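Local coordinates for capsular polysaccharide export system protein KpsC (Thermosulfurimonas dismutans, PDB 6MGB) that probably transfers Kdo in beta-2,4 linkage from a cytidine monophosphate-activated donor while building the glycolipid anchor of bacterial capsules, at residues 21-29 against 86-94. Sequence-based numbering, arbitrary orientation.
Sequences NVPHLEVFL and APPLSLIVD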
loop_
_atom_site.group_PDB
_atom_site.type_symbol
_atom_site.label_atom_id
_atom_site.label_comp_id
_atom_site.label_asym_id
_atom_site.label_seq_id
_atom_site.Cartn_x
_atom_site.Cartn_y
_atom_site.Cartn_z
ATOM N N ASN A 21 7.967 -12.178 12.249
ATOM C CA ASN A 21 6.697 -11.543 11.927
ATOM C C ASN A 21 5.939 -12.268 10.822
ATOM O O ASN A 21 4.728 -12.067 10.687
ATOM C CB ASN A 21 6.930 -10.090 11.509
ATOM C CG ASN A 21 7.620 -9.277 12.585
ATOM O OD1 ASN A 21 7.447 -9.529 13.778
ATOM N ND2 ASN A 21 8.408 -8.292 12.168
ATOM N N VAL A 22 6.616 -13.099 10.035
ATOM C CA VAL A 22 5.990 -13.777 8.903
ATOM C C VAL A 22 6.396 -15.246 8.933
ATOM O O VAL A 22 7.267 -15.664 8.156
ATOM C CB VAL A 22 6.383 -13.115 7.572
ATOM C CG1 VAL A 22 5.499 -13.626 6.446
ATOM C CG2 VAL A 22 6.297 -11.596 7.681
ATOM N N PRO A 23 5.804 -16.060 9.810
ATOM C CA PRO A 23 6.211 -17.475 9.883
ATOM C C PRO A 23 6.118 -18.211 8.558
ATOM O O PRO A 23 6.939 -19.099 8.296
ATOM C CB PRO A 23 5.246 -18.057 10.925
ATOM C CG PRO A 23 4.871 -16.893 11.782
ATOM C CD PRO A 23 4.839 -15.703 10.864
ATOM N N HIS A 24 5.142 -17.877 7.711
ATOM C CA HIS A 24 5.007 -18.494 6.397
ATOM C C HIS A 24 5.882 -17.827 5.339
ATOM O O HIS A 24 5.571 -17.915 4.145
ATOM C CB HIS A 24 3.542 -18.465 5.952
ATOM C CG HIS A 24 2.666 -19.435 6.685
ATOM N ND1 HIS A 24 1.294 -19.315 6.722
ATOM C CD2 HIS A 24 2.966 -20.544 7.401
ATOM C CE1 HIS A 24 0.786 -20.305 7.432
ATOM N NE2 HIS A 24 1.780 -21.066 7.855
ATOM N N LEU A 25 6.970 -17.172 5.751
ATOM C CA LEU A 25 7.810 -16.437 4.811
ATOM C C LEU A 25 8.223 -17.310 3.632
ATOM O O LEU A 25 8.091 -16.910 2.471
ATOM C CB LEU A 25 9.041 -15.894 5.538
ATOM C CG LEU A 25 10.102 -15.218 4.666
ATOM C CD1 LEU A 25 9.571 -13.920 4.077
ATOM C CD2 LEU A 25 11.367 -14.975 5.471
ATOM N N GLU A 26 8.732 -18.511 3.913
ATOM C CA GLU A 26 9.238 -19.360 2.837
ATOM C C GLU A 26 8.131 -19.782 1.884
ATOM O O GLU A 26 8.395 -20.035 0.703
ATOM C CB GLU A 26 9.932 -20.591 3.416
ATOM C CG GLU A 26 11.227 -20.272 4.131
ATOM C CD GLU A 26 12.031 -21.518 4.448
ATOM O OE1 GLU A 26 11.475 -22.624 4.308
ATOM O OE2 GLU A 26 13.222 -21.395 4.803
ATOM N N VAL A 27 6.892 -19.878 2.372
ATOM C CA VAL A 27 5.774 -20.168 1.482
ATOM C C VAL A 27 5.545 -19.002 0.529
ATOM O O VAL A 27 5.339 -19.196 -0.674
ATOM C CB VAL A 27 4.511 -20.494 2.301
ATOM C CG1 VAL A 27 3.313 -20.713 1.384
ATOM C CG2 VAL A 27 4.743 -21.723 3.172
ATOM N N PHE A 28 5.578 -17.773 1.051
ATOM C CA PHE A 28 5.452 -16.600 0.195
ATOM C C PHE A 28 6.576 -16.554 -0.833
ATOM O O PHE A 28 6.337 -16.327 -2.024
ATOM C CB PHE A 28 5.462 -15.324 1.042
ATOM C CG PHE A 28 4.209 -15.105 1.847
ATOM C CD1 PHE A 28 2.990 -14.892 1.224
ATOM C CD2 PHE A 28 4.259 -15.078 3.231
ATOM C CE1 PHE A 28 1.844 -14.676 1.968
ATOM C CE2 PHE A 28 3.118 -14.862 3.979
ATOM C CZ PHE A 28 1.909 -14.660 3.348
ATOM N N LEU A 29 7.814 -16.774 -0.386
ATOM C CA LEU A 29 8.973 -16.620 -1.256
ATOM C C LEU A 29 9.148 -17.775 -2.232
ATOM O O LEU A 29 9.824 -17.602 -3.253
ATOM C CB LEU A 29 10.247 -16.481 -0.417
ATOM C CG LEU A 29 10.451 -15.155 0.321
ATOM C CD1 LEU A 29 11.702 -15.217 1.181
ATOM C CD2 LEU A 29 10.540 -13.995 -0.659
ATOM N N ALA A 86 -1.366 -9.562 13.939
ATOM C CA ALA A 86 -1.436 -10.855 13.274
ATOM C C ALA A 86 -0.438 -10.905 12.123
ATOM O O ALA A 86 0.084 -9.858 11.719
ATOM C CB ALA A 86 -2.857 -11.098 12.767
ATOM N N PRO A 87 -0.138 -12.080 11.573
ATOM C CA PRO A 87 0.774 -12.143 10.431
ATOM C C PRO A 87 0.080 -11.681 9.162
ATOM O O PRO A 87 -1.158 -11.692 9.081
ATOM C CB PRO A 87 1.146 -13.630 10.357
ATOM C CG PRO A 87 -0.028 -14.329 10.928
ATOM C CD PRO A 87 -0.561 -13.424 12.009
ATOM N N PRO A 88 0.837 -11.270 8.149
ATOM C CA PRO A 88 0.205 -10.805 6.910
ATOM C C PRO A 88 -0.383 -11.964 6.120
ATOM O O PRO A 88 0.172 -13.065 6.089
ATOM C CB PRO A 88 1.356 -10.134 6.153
ATOM C CG PRO A 88 2.576 -10.837 6.641
ATOM C CD PRO A 88 2.307 -11.186 8.082
ATOM N N LEU A 89 -1.525 -11.705 5.484
ATOM C CA LEU A 89 -2.174 -12.699 4.642
ATOM C C LEU A 89 -1.673 -12.667 3.207
ATOM O O LEU A 89 -1.869 -13.642 2.473
ATOM C CB LEU A 89 -3.690 -12.489 4.662
ATOM C CG LEU A 89 -4.344 -12.615 6.041
ATOM C CD1 LEU A 89 -5.827 -12.295 5.956
ATOM C CD2 LEU A 89 -4.128 -14.006 6.623
ATOM N N SER A 90 -1.048 -11.569 2.791
ATOM C CA SER A 90 -0.362 -11.501 1.513
ATOM C C SER A 90 0.929 -10.726 1.708
ATOM O O SER A 90 1.071 -9.936 2.645
ATOM C CB SER A 90 -1.229 -10.846 0.431
ATOM O OG SER A 90 -1.526 -9.499 0.746
ATOM N N LEU A 91 1.878 -10.968 0.810
ATOM C CA LEU A 91 3.211 -10.399 0.916
ATOM C C LEU A 91 3.634 -9.878 -0.447
ATOM O O LEU A 91 3.441 -10.553 -1.462
ATOM C CB LEU A 91 4.214 -11.444 1.417
ATOM C CG LEU A 91 5.567 -10.938 1.911
ATOM C CD1 LEU A 91 5.433 -10.301 3.286
ATOM C CD2 LEU A 91 6.568 -12.082 1.935
ATOM N N ILE A 92 4.197 -8.677 -0.467
ATOM C CA ILE A 92 4.772 -8.116 -1.683
ATOM C C ILE A 92 6.247 -8.484 -1.730
ATOM O O ILE A 92 6.985 -8.264 -0.762
ATOM C CB ILE A 92 4.569 -6.592 -1.736
ATOM C CG1 ILE A 92 3.115 -6.289 -2.110
ATOM C CG2 ILE A 92 5.520 -5.948 -2.743
ATOM C CD1 ILE A 92 2.706 -4.849 -1.900
ATOM N N VAL A 93 6.671 -9.055 -2.853
ATOM C CA VAL A 93 8.045 -9.499 -3.059
ATOM C C VAL A 93 8.482 -8.897 -4.388
ATOM O O VAL A 93 8.085 -9.380 -5.454
ATOM C CB VAL A 93 8.169 -11.027 -3.071
ATOM C CG1 VAL A 93 9.615 -11.451 -3.278
ATOM C CG2 VAL A 93 7.615 -11.615 -1.777
ATOM N N ASP A 94 9.292 -7.846 -4.334
ATOM C CA ASP A 94 9.639 -7.074 -5.526
ATOM C C ASP A 94 11.127 -7.205 -5.815
ATOM O O ASP A 94 11.949 -6.639 -5.068
ATOM C CB ASP A 94 9.258 -5.606 -5.338
ATOM C CG ASP A 94 9.252 -4.835 -6.644
ATOM O OD1 ASP A 94 10.112 -5.113 -7.505
ATOM O OD2 ASP A 94 8.382 -3.956 -6.812
HETATM O O HOH W 1 3.466 -9.789 11.547
#
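F28, on the short helix 25-29, lays one ring face against L91 of strand 90-94. L91 CB stands 3.8 Å from the ring centroid and only 19° off the ring normal, which identifies a CH-pi contact. At its edge the same ring meets backbone oxygens: L89 O lies in the ring plane, and CZ is 3.6 Å from P88 O, an edge-on placement consistent with weakly favourable contact between ring C-H groups and the carbonyls. F28 CG sits anti to its carbonyl carbon (chi1 -72°), which sends the ring from the helix toward residues 88-90, while CB remains over L91 CD2 at 3.5 Å. L91 extends CG opposite its own backbone nitrogen (chi1 -165°); this directs the branch toward the helix, and CD2 then meets F28 CB and L25 CD1. Farther along the strand, L29 CD2 meets both methyls of V93, the nearer being CG1 at 3.8 Å, and the two side chains cross at about a right angle. At the other end, V22 CG2 touches P88 CG at 3.9 Å. Nearby, a water donates to N21 O (2.7 Å) and weakly to A86 O. Cutting F28 back to an alanine would keep CB but is likely to leave a gap where the ring covered L91 CB, and the P88 and L89 carbonyls without their aromatic edge. With I304 of strand 302-305 also against F28, and L72 of strand 69-74 against L29 and V93, the helix packs on the mixed sheet of this GT-B-clan protein; F28 O also accepts a hydrogen bond from R302 NH1. Between these two segments direct contact is almost wholly apolar, so shape and burial, rather than directed polar bonds, should hold helix to strand.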